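Local coordinates for protein glycerate dehydrogenase (Bacillus sp. 5mfcol3.1, PDB 6P2I) that reduces acyclic imino acids asymmetrically, probably with hydride from NADPH, and binds D-arginine beside the dinucleotide, at residues T4-P9 and A48-T53; I70-S75 and K285-L290; D142-L147 and K192-S197; K167-N172 and T187-K192. One frame throughout, in Å; residues are numbered along the deposited sequence.

Contacts 1 and 2 lie in one domain and meet directly: strands 47-50 and 68-71 are neighbours in its parallel sheet, and Val50 N and Ile70 O, 2.9 Å apart, probably hydrogen-bond. Both contacts also reach the bound D-arginine, contact 1 through Glu51 and contact 2 through Asn286 and the amides of Thr74 and Ser75. Contacts 3 and 4 sit beyond the chain's centre, in the family's NAD-binding domain, with centres about 7 Å apart; they share Lys192, and contact 4 runs out to the adenosine part of NADP. The centre of contact 2 lies about 30 Å from the centres of contacts 3 and 4, which are nested inside its chain loop.

Contact 1: T4-P9 and A48-T53; sequences TYIDKP and AIVEWT. With DAR (D-arginine), chain D.
Tyr5 pairs with Ile49, and Thr4 with Ala48, in parallel register, and Thr4 O and Ile6 N bond to Ile49 N and Ile49 O on either side of the pair. The Tyr5 ring is sandwiched: Ile49 CG2 lies over one face, 3.9 Å from the ring centroid in a CH-pi contact, while Pro9 CG sits over the centre of the opposite face. With CG anti to the backbone N (chi1 -156°), the ring sends its hydroxyl to Glu51, where OH donates to OE2 at 2.7 Å, on the anti side of the carboxylate and somewhat out of its plane. The other oxygen, OE1, accepts from NH2 of the D-arginine at 2.9 Å and is hydrogen-bonded to Thr10 OG1, so the acid suits a guanidinium pocket. A phenylalanine here would probably keep the sandwich but leave Glu51 OE2 without the tyrosine donor, the carboxylate held on that side by one bond fewer.

Beyond the strand ends, Asp7 accepts bonds from three successive residues, 51-53. Its OD1 takes Glu51 N on the syn lone pair, whereas OD2 accepts from Trp52 N, above the carboxylate plane, and from Thr53 OG1 at 2.7 Å. Trp52 NE1 reaches Lys8 O at 2.7 Å, nearly in the indole plane. Strand 25-28 packs on Tyr5 and Ile49, helix 35-43 on Ile6 and Ala48, and strand 68-71 continues the sheet beside Ala48 and Val50.

Contact 2: I70-S75 and K285-L290; sequences ITITTS and KNMYEL. With DAR (D-arginine), chain D.
Ile72 CD1 lies at the apolar centre, 3.9 Å from Leu290 CD2 and 4.1 Å from Met287 CE. The methyl gets there because CG1 stands anti to the backbone N (chi1 -158°), which carries the longer branch toward helix 280-298. Beside it, Ile70 CG2 meets Leu290 CD1 at 4.0 Å, the two side chains crossing at about a right angle. Branched aliphatic chains and a flexible thioether suit this buried seam between strand end and helix; Trp15 and Val16 of helix 14-23 also pack against Met287.

Asn286 marks the change to polar contacts. Its side chain crosses that of Ile72 at about a right angle, with ND2 close to CG1, and ND2 donates to Ile72 O at 2.9 Å, in the amide plane and on a lone pair of the carbonyl. That bond fixes which way round the amide is turned and presents OD1 to the ligand, where it accepts from NH1 of the D-arginine at 2.8 Å. An asparagine fits because one flat group can donate and accept at once. Ile72 CG2 borders the same guanidinium, while Thr73 CG2 lies 3.5 Å from the ligand's CG.

At the outer polar edge the backbone takes over. Thr74 N and Ser75 N each donate to one carboxylate oxygen, O and OXT respectively, the latter at 2.6 Å. Thr74 and Ser75 also touch NADP. Such a loop, following a parallel strand and offering backbone amides to the carboxylate of the bound amino acid, is consistent with the substrate site of the D-2-hydroxyacid dehydrogenase family.

Contact 3: D142-L147 and K192-S197; sequences DKTIGL and KSDIIS
Asp194 crosses Thr144 and Lys143 at about right angles, and its carboxylate reaches the start of the neighbouring strand. OD2 accepts from Thr144 N at 2.9 Å in an almost straight bond (178°), using the anti lone pair, and lies 3.5 Å from Lys143 CB. With CG anti to the carbonyl carbon (chi1 -59°), the short acid puts OD2 in line with the N-H of Thr144; OD1 forms a salt bridge with Lys219. Replacing the acid by an alanine is likely to leave Thr144 N without this acceptor and to deprive Lys219 of its carboxylate mate. The Lys143 ammonium turns elsewhere, to Glu139 O and to Glu281 of the second subunit.

Thr144 O binds both Asp194 N and Ile195 N, and from there the strands run parallel, their axes 19° apart, with Gly146 N to Ile195 O and Ser197 N to Gly146 O continuing the pairing. These are central strands of the Rossmann-type nucleotide-binding domain, strand 144-148 leading into the probable GxGxxG turn.

On one face, Ile145 and Ile195 meet at a slant, Ile145 CG1 lying 4.1 Å from Ile195 CG2, under helices 152-163 and 99-114. Further along the same face, Leu147 CD2 rests on Ser197 CB at 4.0 Å. On the other face glycine suits position 146 because Ser193 OG, hydrogen-bonded to Leu189 O and 3.3 Å from Gly146 CA, lies where a CB would have to go.

Contact 4: K167-N172 and T187-K192; sequences KVIGLN and TELMKK. With NAP (NADP nicotinamide-adenine-dinucleotide phosphate), chain C.
Leu189 meets Ile169, Gly170 and Leu171 of strand 167-171 from the helix above them. Its CB leaves the helix toward the strand, beside the CA that Ile169 CD1 approaches at 4.1 Å. CG, held anti to the backbone N (chi1 -169°), comes next and lies 4.4 Å from the same Ile169 methyl. The tip does most of the touching: CD1 sits 3.9 Å from Gly170 CA and 4.0 Å from Leu171 CD2. The leucine methyl packs on the glycine CA because that side of the backbone faces the helix, with Ile169 and Leu171 pointing toward it before and after.

The helical segment 187-192 and strand 167-171 run roughly antiparallel, 148° between their directions and 8.8 Å apart at the closest approach of their axes. This is a helix laid over a parallel sheet, as in a Rossmann-type domain, and it leads onward to strand 195-198.

Leu171 crosses Leu189 at about a right angle and divides its two methyls between protein and cofactor: CD2 turns to the helix, whereas CD1 lies 3.6 Å from C2A of the NADP adenine. At the strand's end Asn172 CB comes within 3.3 Å of O2B, the oxygen carrying the 2'-phosphate, while its amide ND2 is hydrogen-bonded to Arg176 O. Back at the helix end, Ile169 CD1 also brushes Lys192 CB at 4.4 Å, and the lysine's ammonium heads off to a long, weak ion pair with Glu188.

Contact 1: T4-P9 and A48-T53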
# COMPACT_ATOMS: atom_id res chain seq x y z
N THR A 4 1.94 3.84 38.59
CA THR A 4 1.03 4.89 38.14
C THR A 4 1.21 5.13 36.65
O THR A 4 2.30 5.51 36.20
CB THR A 4 1.26 6.20 38.89
OG1 THR A 4 1.11 5.96 40.29
CG2 THR A 4 0.24 7.23 38.45
N TYR A 5 0.14 4.94 35.89
CA TYR A 5 0.07 5.38 34.50
C TYR A 5 -0.36 6.84 34.57
O TYR A 5 -1.52 7.15 34.88
CB TYR A 5 -0.91 4.50 33.72
CG TYR A 5 -0.72 4.42 32.21
CD1 TYR A 5 -0.68 5.57 31.42
CD2 TYR A 5 -0.61 3.19 31.57
CE1 TYR A 5 -0.54 5.50 30.03
CE2 TYR A 5 -0.46 3.11 30.18
CZ TYR A 5 -0.42 4.27 29.42
OH TYR A 5 -0.29 4.20 28.04
N ILE A 6 0.58 7.76 34.34
CA ILE A 6 0.36 9.15 34.74
C ILE A 6 -0.46 9.97 33.76
O ILE A 6 -0.84 11.10 34.10
CB ILE A 6 1.69 9.89 34.99
CG1 ILE A 6 2.44 10.13 33.67
CG2 ILE A 6 2.53 9.15 36.03
CD1 ILE A 6 3.61 11.12 33.82
N ASP A 7 -0.75 9.46 32.56
CA ASP A 7 -1.54 10.22 31.61
C ASP A 7 -2.38 9.25 30.77
O ASP A 7 -2.25 8.03 30.90
CB ASP A 7 -0.67 11.15 30.73
CG ASP A 7 0.55 10.44 30.11
OD1 ASP A 7 0.57 9.20 30.06
OD2 ASP A 7 1.49 11.15 29.68
N LYS A 8 -3.27 9.81 29.95
CA LYS A 8 -4.38 9.06 29.36
C LYS A 8 -3.92 7.94 28.44
O LYS A 8 -3.35 8.20 27.37
CB LYS A 8 -5.30 10.02 28.59
CG LYS A 8 -6.56 9.39 28.04
CD LYS A 8 -7.53 10.46 27.57
CE LYS A 8 -7.11 11.05 26.23
NZ LYS A 8 -7.77 10.39 25.06
N PRO A 9 -4.16 6.68 28.80
CA PRO A 9 -3.71 5.59 27.93
C PRO A 9 -4.55 5.51 26.67
O PRO A 9 -5.78 5.65 26.71
CB PRO A 9 -3.88 4.32 28.78
CG PRO A 9 -4.14 4.82 30.20
CD PRO A 9 -4.75 6.19 30.06
N ALA A 48 6.51 4.52 37.38
CA ALA A 48 5.62 5.37 36.59
C ALA A 48 5.60 4.87 35.15
O ALA A 48 6.60 4.36 34.65
CB ALA A 48 6.05 6.83 36.61
N ILE A 49 4.45 5.05 34.51
CA ILE A 49 4.26 4.76 33.08
C ILE A 49 3.79 6.04 32.42
O ILE A 49 2.90 6.73 32.95
CB ILE A 49 3.23 3.64 32.85
CG1 ILE A 49 3.59 2.39 33.67
CG2 ILE A 49 3.14 3.31 31.33
CD1 ILE A 49 2.40 1.51 33.97
N VAL A 50 4.36 6.37 31.27
CA VAL A 50 4.05 7.64 30.62
C VAL A 50 3.81 7.41 29.14
O VAL A 50 4.47 6.56 28.51
CB VAL A 50 5.18 8.67 30.86
CG1 VAL A 50 6.50 8.19 30.25
CG2 VAL A 50 4.78 10.04 30.33
N GLU A 51 2.85 8.15 28.57
CA GLU A 51 2.55 8.06 27.14
C GLU A 51 2.68 9.38 26.41
O GLU A 51 3.09 9.40 25.23
CB GLU A 51 1.13 7.51 26.93
CG GLU A 51 0.74 7.46 25.44
CD GLU A 51 -0.48 6.62 25.14
OE1 GLU A 51 -0.94 6.67 23.97
OE2 GLU A 51 -0.98 5.92 26.03
N TRP A 52 2.34 10.50 27.06
CA TRP A 52 2.20 11.78 26.38
C TRP A 52 3.03 12.90 26.98
O TRP A 52 3.28 13.89 26.29
CB TRP A 52 0.74 12.25 26.42
CG TRP A 52 -0.25 11.28 25.88
CD1 TRP A 52 -1.00 10.38 26.59
CD2 TRP A 52 -0.61 11.11 24.51
NE1 TRP A 52 -1.81 9.67 25.73
CE2 TRP A 52 -1.58 10.10 24.44
CE3 TRP A 52 -0.19 11.73 23.32
CZ2 TRP A 52 -2.14 9.68 23.23
CZ3 TRP A 52 -0.75 11.32 22.12
CH2 TRP A 52 -1.73 10.30 22.09
N THR A 53 3.42 12.80 28.24
CA THR A 53 3.85 13.97 28.99
C THR A 53 5.36 14.14 28.91
O THR A 53 6.11 13.22 29.23
CB THR A 53 3.40 13.84 30.44
OG1 THR A 53 1.98 13.71 30.45
CG2 THR A 53 3.83 15.04 31.27
N DAR D . 5.65 7.51 18.80
CA DAR D . 5.45 6.08 18.56
CB DAR D . 3.96 5.70 18.66
CG DAR D . 3.36 5.94 20.05
CD DAR D . 2.05 5.18 20.24
NE DAR D . 1.46 5.25 21.57
CZ DAR D . 1.26 4.14 22.29
NH1 DAR D . 1.98 3.04 22.05
NH2 DAR D . 0.35 4.12 23.27
C DAR D . 6.33 5.26 19.49
O DAR D . 6.00 4.13 19.89
OXT DAR D . 7.41 5.75 19.82

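Contact 2: I70-S75 and K285-L290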
# COMPACT_ATOMS: atom_id res chain seq x y z
N ILE A 70 8.66 3.90 32.83
CA ILE A 70 8.43 3.14 31.61
C ILE A 70 7.70 4.04 30.63
O ILE A 70 6.63 4.57 30.95
CB ILE A 70 7.60 1.88 31.88
CG1 ILE A 70 8.30 0.96 32.89
CG2 ILE A 70 7.26 1.16 30.55
CD1 ILE A 70 7.39 -0.06 33.51
N THR A 71 8.27 4.22 29.43
CA THR A 71 7.51 4.83 28.35
C THR A 71 6.69 3.73 27.69
O THR A 71 7.22 2.64 27.44
CB THR A 71 8.40 5.52 27.32
OG1 THR A 71 9.25 4.57 26.66
CG2 THR A 71 9.24 6.62 27.99
N ILE A 72 5.40 3.98 27.50
CA ILE A 72 4.57 3.03 26.77
C ILE A 72 4.97 3.02 25.31
O ILE A 72 4.66 2.07 24.59
CB ILE A 72 3.07 3.36 26.92
CG1 ILE A 72 2.21 2.12 26.66
CG2 ILE A 72 2.67 4.49 25.99
CD1 ILE A 72 2.40 1.02 27.68
N THR A 73 5.69 4.05 24.87
CA THR A 73 6.13 4.23 23.50
C THR A 73 7.49 3.59 23.27
O THR A 73 8.25 3.32 24.21
CB THR A 73 6.22 5.72 23.18
OG1 THR A 73 7.07 6.35 24.14
CG2 THR A 73 4.84 6.34 23.25
N THR A 74 7.82 3.34 21.99
CA THR A 74 9.20 3.04 21.65
C THR A 74 10.07 4.29 21.71
O THR A 74 11.23 4.24 22.14
CB THR A 74 9.26 2.41 20.26
OG1 THR A 74 8.50 1.21 20.28
CG2 THR A 74 10.72 2.11 19.85
N SER A 75 9.52 5.42 21.28
CA SER A 75 10.24 6.68 21.38
C SER A 75 10.36 7.11 22.84
O SER A 75 9.50 6.82 23.68
CB SER A 75 9.52 7.76 20.57
OG SER A 75 9.82 9.05 21.04
N LYS A 285 0.69 -6.39 21.88
CA LYS A 285 2.10 -6.54 22.20
C LYS A 285 2.59 -5.43 23.11
O LYS A 285 3.44 -5.66 23.97
CB LYS A 285 2.94 -6.56 20.92
CG LYS A 285 2.93 -7.89 20.21
CD LYS A 285 3.58 -7.75 18.82
CE LYS A 285 4.06 -9.07 18.27
NZ LYS A 285 4.79 -8.84 16.98
N ASN A 286 2.06 -4.22 22.92
CA ASN A 286 2.42 -3.09 23.77
C ASN A 286 2.13 -3.41 25.23
O ASN A 286 2.94 -3.11 26.12
CB ASN A 286 1.64 -1.85 23.30
CG ASN A 286 2.25 -0.51 23.75
OD1 ASN A 286 1.72 0.55 23.39
ND2 ASN A 286 3.34 -0.54 24.52
N MET A 287 0.99 -4.06 25.48
CA MET A 287 0.64 -4.47 26.84
C MET A 287 1.57 -5.55 27.35
O MET A 287 1.98 -5.52 28.52
CB MET A 287 -0.81 -4.95 26.88
CG MET A 287 -1.84 -3.91 26.45
SD MET A 287 -1.86 -2.44 27.50
CE MET A 287 -0.85 -1.29 26.57
N TYR A 288 1.92 -6.52 26.50
CA TYR A 288 2.84 -7.57 26.93
C TYR A 288 4.19 -6.98 27.31
O TYR A 288 4.82 -7.43 28.28
CB TYR A 288 3.05 -8.61 25.83
CG TYR A 288 1.82 -9.32 25.29
CD1 TYR A 288 0.68 -9.48 26.04
CD2 TYR A 288 1.83 -9.86 24.00
CE1 TYR A 288 -0.44 -10.15 25.54
CE2 TYR A 288 0.73 -10.52 23.48
CZ TYR A 288 -0.41 -10.66 24.25
OH TYR A 288 -1.50 -11.33 23.72
N GLU A 289 4.67 -5.98 26.55
CA GLU A 289 5.96 -5.35 26.85
C GLU A 289 5.89 -4.55 28.14
O GLU A 289 6.81 -4.60 28.96
CB GLU A 289 6.40 -4.46 25.70
CG GLU A 289 6.93 -5.28 24.50
CD GLU A 289 7.46 -4.43 23.35
OE1 GLU A 289 7.01 -3.28 23.18
OE2 GLU A 289 8.31 -4.94 22.60
N LEU A 290 4.81 -3.79 28.33
CA LEU A 290 4.63 -3.05 29.57
C LEU A 290 4.68 -3.98 30.77
O LEU A 290 5.34 -3.69 31.78
CB LEU A 290 3.29 -2.32 29.52
CG LEU A 290 2.82 -1.73 30.85
CD1 LEU A 290 3.78 -0.67 31.34
CD2 LEU A 290 1.43 -1.17 30.70
N DAR D . 5.65 7.51 18.80
CA DAR D . 5.45 6.08 18.56
CB DAR D . 3.96 5.70 18.66
CG DAR D . 3.36 5.94 20.05
CD DAR D . 2.05 5.18 20.24
NE DAR D . 1.46 5.25 21.57
CZ DAR D . 1.26 4.14 22.29
NH1 DAR D . 1.98 3.04 22.05
NH2 DAR D . 0.35 4.12 23.27
C DAR D . 6.33 5.26 19.49
O DAR D . 6.00 4.13 19.89
OXT DAR D . 7.41 5.75 19.82

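Contact 3: D142-L147 and K192-S197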
# COMPACT_ATOMS: atom_id res chain seq x y z
N ASP A 142 12.30 -4.07 -7.93
CA ASP A 142 13.61 -3.78 -8.50
C ASP A 142 14.07 -2.35 -8.23
O ASP A 142 15.16 -1.97 -8.70
CB ASP A 142 13.68 -4.05 -10.02
CG ASP A 142 13.73 -5.53 -10.34
OD1 ASP A 142 14.16 -6.31 -9.46
OD2 ASP A 142 13.34 -5.91 -11.46
N LYS A 143 13.29 -1.55 -7.50
CA LYS A 143 13.74 -0.21 -7.14
C LYS A 143 14.62 -0.28 -5.90
O LYS A 143 14.67 -1.28 -5.19
CB LYS A 143 12.56 0.72 -6.89
CG LYS A 143 11.62 0.83 -8.08
CD LYS A 143 12.29 1.53 -9.25
CE LYS A 143 11.36 1.60 -10.45
NZ LYS A 143 10.88 0.24 -10.85
N THR A 144 15.32 0.82 -5.65
CA THR A 144 16.20 0.92 -4.49
C THR A 144 15.48 1.67 -3.38
O THR A 144 15.04 2.81 -3.59
CB THR A 144 17.50 1.63 -4.84
OG1 THR A 144 18.24 0.83 -5.77
CG2 THR A 144 18.34 1.84 -3.56
N ILE A 145 15.35 1.04 -2.22
CA ILE A 145 14.81 1.70 -1.04
C ILE A 145 15.95 1.95 -0.07
O ILE A 145 16.75 1.04 0.20
CB ILE A 145 13.68 0.87 -0.39
CG1 ILE A 145 13.15 1.61 0.85
CG2 ILE A 145 14.14 -0.54 -0.03
CD1 ILE A 145 11.83 1.04 1.38
N GLY A 146 16.03 3.17 0.44
CA GLY A 146 17.09 3.56 1.35
C GLY A 146 16.52 3.81 2.73
O GLY A 146 15.59 4.61 2.89
N LEU A 147 17.03 3.10 3.72
CA LEU A 147 16.50 3.12 5.07
C LEU A 147 17.46 3.91 5.95
O LEU A 147 18.60 3.48 6.17
CB LEU A 147 16.30 1.69 5.58
CG LEU A 147 15.46 0.80 4.66
CD1 LEU A 147 15.43 -0.66 5.14
CD2 LEU A 147 14.04 1.35 4.54
N LYS A 192 20.95 7.77 -4.45
CA LYS A 192 20.69 6.52 -5.16
C LYS A 192 19.31 5.93 -4.88
O LYS A 192 18.87 5.06 -5.64
CB LYS A 192 21.74 5.47 -4.80
CG LYS A 192 23.18 5.86 -5.13
CD LYS A 192 23.40 6.01 -6.62
CE LYS A 192 24.65 5.26 -7.07
NZ LYS A 192 25.86 5.64 -6.29
N SER A 193 18.61 6.38 -3.84
CA SER A 193 17.35 5.75 -3.47
C SER A 193 16.20 6.22 -4.34
O SER A 193 16.04 7.42 -4.60
CB SER A 193 17.00 6.02 -2.00
OG SER A 193 18.02 5.55 -1.14
N ASP A 194 15.38 5.27 -4.79
CA ASP A 194 14.10 5.62 -5.38
C ASP A 194 13.07 5.91 -4.31
O ASP A 194 12.17 6.74 -4.52
CB ASP A 194 13.64 4.47 -6.27
CG ASP A 194 14.63 4.19 -7.36
OD1 ASP A 194 14.90 5.12 -8.14
OD2 ASP A 194 15.16 3.05 -7.45
N ILE A 195 13.19 5.24 -3.17
CA ILE A 195 12.31 5.39 -2.03
C ILE A 195 13.20 5.57 -0.81
O ILE A 195 14.17 4.83 -0.63
CB ILE A 195 11.39 4.17 -1.87
CG1 ILE A 195 10.53 3.97 -3.13
CG2 ILE A 195 10.52 4.32 -0.62
CD1 ILE A 195 10.35 2.52 -3.56
N ILE A 196 12.90 6.57 0.02
CA ILE A 196 13.66 6.82 1.24
C ILE A 196 12.68 6.73 2.39
O ILE A 196 11.60 7.33 2.34
CB ILE A 196 14.33 8.21 1.21
CG1 ILE A 196 15.33 8.30 0.07
CG2 ILE A 196 15.00 8.50 2.57
CD1 ILE A 196 15.67 9.71 -0.37
N SER A 197 13.05 5.98 3.43
CA SER A 197 12.20 5.83 4.61
C SER A 197 13.02 6.03 5.88
O SER A 197 14.10 5.43 6.02
CB SER A 197 11.51 4.46 4.63
OG SER A 197 10.49 4.40 5.60

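Contact 4: K167-N172 and T187-K192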
# COMPACT_ATOMS: atom_id res chain seq x y z
N LYS A 167 16.04 -3.54 -4.10
CA LYS A 167 17.41 -3.37 -3.62
C LYS A 167 17.33 -2.52 -2.36
O LYS A 167 16.75 -1.43 -2.38
CB LYS A 167 18.29 -2.69 -4.66
CG LYS A 167 17.89 -3.00 -6.08
CD LYS A 167 19.09 -3.23 -6.98
CE LYS A 167 18.66 -3.74 -8.35
NZ LYS A 167 19.82 -4.09 -9.20
N VAL A 168 17.88 -3.03 -1.25
CA VAL A 168 17.78 -2.35 0.04
C VAL A 168 19.15 -1.80 0.41
O VAL A 168 20.12 -2.56 0.51
CB VAL A 168 17.26 -3.28 1.14
CG1 VAL A 168 17.08 -2.50 2.44
CG2 VAL A 168 15.94 -3.93 0.69
N ILE A 169 19.22 -0.49 0.61
CA ILE A 169 20.40 0.15 1.17
C ILE A 169 19.98 0.88 2.44
O ILE A 169 18.79 1.06 2.71
CB ILE A 169 21.11 1.09 0.17
CG1 ILE A 169 20.26 2.33 -0.12
CG2 ILE A 169 21.47 0.34 -1.13
CD1 ILE A 169 20.88 3.28 -1.14
N GLY A 170 20.96 1.26 3.25
CA GLY A 170 20.58 1.83 4.53
C GLY A 170 21.79 2.31 5.29
O GLY A 170 22.94 2.17 4.85
N LEU A 171 21.52 2.90 6.45
CA LEU A 171 22.60 3.41 7.28
C LEU A 171 22.17 3.37 8.73
O LEU A 171 20.99 3.47 9.06
CB LEU A 171 23.01 4.84 6.89
CG LEU A 171 22.06 6.02 7.08
CD1 LEU A 171 22.17 6.62 8.46
CD2 LEU A 171 22.38 7.09 6.06
N ASN A 172 23.17 3.22 9.60
CA ASN A 172 22.98 3.33 11.03
C ASN A 172 24.12 4.18 11.56
O ASN A 172 24.90 4.77 10.80
CB ASN A 172 22.90 1.94 11.67
CG ASN A 172 24.16 1.10 11.47
OD1 ASN A 172 25.21 1.61 11.09
ND2 ASN A 172 24.04 -0.20 11.71
N THR A 187 24.74 10.73 2.02
CA THR A 187 24.80 11.39 0.72
C THR A 187 24.51 10.39 -0.40
O THR A 187 23.67 10.64 -1.27
CB THR A 187 26.17 12.05 0.52
OG1 THR A 187 26.32 13.11 1.46
CG2 THR A 187 26.30 12.60 -0.89
N GLU A 188 25.19 9.24 -0.38
CA GLU A 188 24.90 8.21 -1.36
C GLU A 188 23.47 7.72 -1.23
O GLU A 188 22.79 7.49 -2.24
CB GLU A 188 25.87 7.04 -1.25
CG GLU A 188 25.63 6.01 -2.33
CD GLU A 188 26.65 4.90 -2.35
OE1 GLU A 188 27.55 4.90 -1.48
OE2 GLU A 188 26.56 4.03 -3.25
N LEU A 189 22.98 7.55 -0.00
CA LEU A 189 21.60 7.09 0.16
C LEU A 189 20.63 8.05 -0.52
O LEU A 189 19.72 7.62 -1.24
CB LEU A 189 21.25 6.94 1.63
CG LEU A 189 19.93 6.23 1.95
CD1 LEU A 189 20.06 5.47 3.26
CD2 LEU A 189 18.71 7.20 1.99
N MET A 190 20.80 9.36 -0.29
CA MET A 190 19.90 10.34 -0.88
C MET A 190 20.02 10.35 -2.40
O MET A 190 19.01 10.56 -3.09
CB MET A 190 20.17 11.73 -0.31
CG MET A 190 20.00 11.84 1.21
SD MET A 190 18.34 11.43 1.78
CE MET A 190 17.42 12.87 1.23
N LYS A 191 21.22 10.13 -2.94
CA LYS A 191 21.41 10.17 -4.38
C LYS A 191 20.82 8.94 -5.07
O LYS A 191 20.26 9.04 -6.16
CB LYS A 191 22.89 10.28 -4.72
CG LYS A 191 23.51 11.65 -4.50
CD LYS A 191 25.01 11.59 -4.79
CE LYS A 191 25.68 12.94 -4.61
NZ LYS A 191 27.16 12.80 -4.56
N LYS A 192 20.95 7.77 -4.45
CA LYS A 192 20.69 6.52 -5.16
C LYS A 192 19.31 5.93 -4.88
O LYS A 192 18.87 5.06 -5.64
CB LYS A 192 21.74 5.47 -4.80
CG LYS A 192 23.18 5.86 -5.13
CD LYS A 192 23.40 6.01 -6.62
CE LYS A 192 24.65 5.26 -7.07
NZ LYS A 192 25.86 5.64 -6.29
PA NAP C . 15.90 1.15 16.94
O1A NAP C . 16.57 1.82 18.12
O2A NAP C . 15.74 -0.34 16.92
O5B NAP C . 16.71 1.56 15.63
C5B NAP C . 17.19 2.89 15.44
C4B NAP C . 18.10 2.87 14.21
O4B NAP C . 18.51 4.21 13.96
C3B NAP C . 19.38 2.06 14.45
O3B NAP C . 19.83 1.52 13.19
C2B NAP C . 20.37 3.10 14.89
O2B NAP C . 21.72 2.73 14.62
C1B NAP C . 19.94 4.24 14.00
N9A NAP C . 20.46 5.53 14.48
C8A NAP C . 20.36 6.03 15.73
N7A NAP C . 20.99 7.23 15.81
C5A NAP C . 21.51 7.48 14.59
C6A NAP C . 22.30 8.57 13.98
N6A NAP C . 22.66 9.65 14.71
N1A NAP C . 22.63 8.44 12.68
C2A NAP C . 22.27 7.37 11.94
N3A NAP C . 21.56 6.33 12.42
C4A NAP C . 21.16 6.35 13.73
O3 NAP C . 14.50 1.94 16.75
PN NAP C . 13.15 1.39 16.08
O1N NAP C . 12.45 0.44 17.02
O2N NAP C . 13.43 0.92 14.67
O5D NAP C . 12.28 2.75 16.05
C5D NAP C . 12.75 3.88 15.32
C4D NAP C . 11.82 5.07 15.53
O4D NAP C . 10.55 4.78 14.97
C3D NAP C . 11.51 5.38 16.98
O3D NAP C . 12.54 6.15 17.62
C2D NAP C . 10.19 6.12 16.88
O2D NAP C . 10.43 7.54 16.87
C1D NAP C . 9.59 5.66 15.54
N1N NAP C . 8.31 4.98 15.76
C2N NAP C . 7.21 5.42 15.13
C3N NAP C . 5.98 4.81 15.32
C7N NAP C . 4.74 5.34 14.63
O7N NAP C . 3.64 5.01 15.04
N7N NAP C . 4.86 6.22 13.62
C4N NAP C . 5.89 3.71 16.19
C5N NAP C . 7.05 3.27 16.84
C6N NAP C . 8.25 3.93 16.59
P2B NAP C . 22.61 1.83 15.63
O1X NAP C . 22.55 2.54 16.97
O2X NAP C . 21.94 0.49 15.67
O3X NAP C . 23.96 1.81 14.96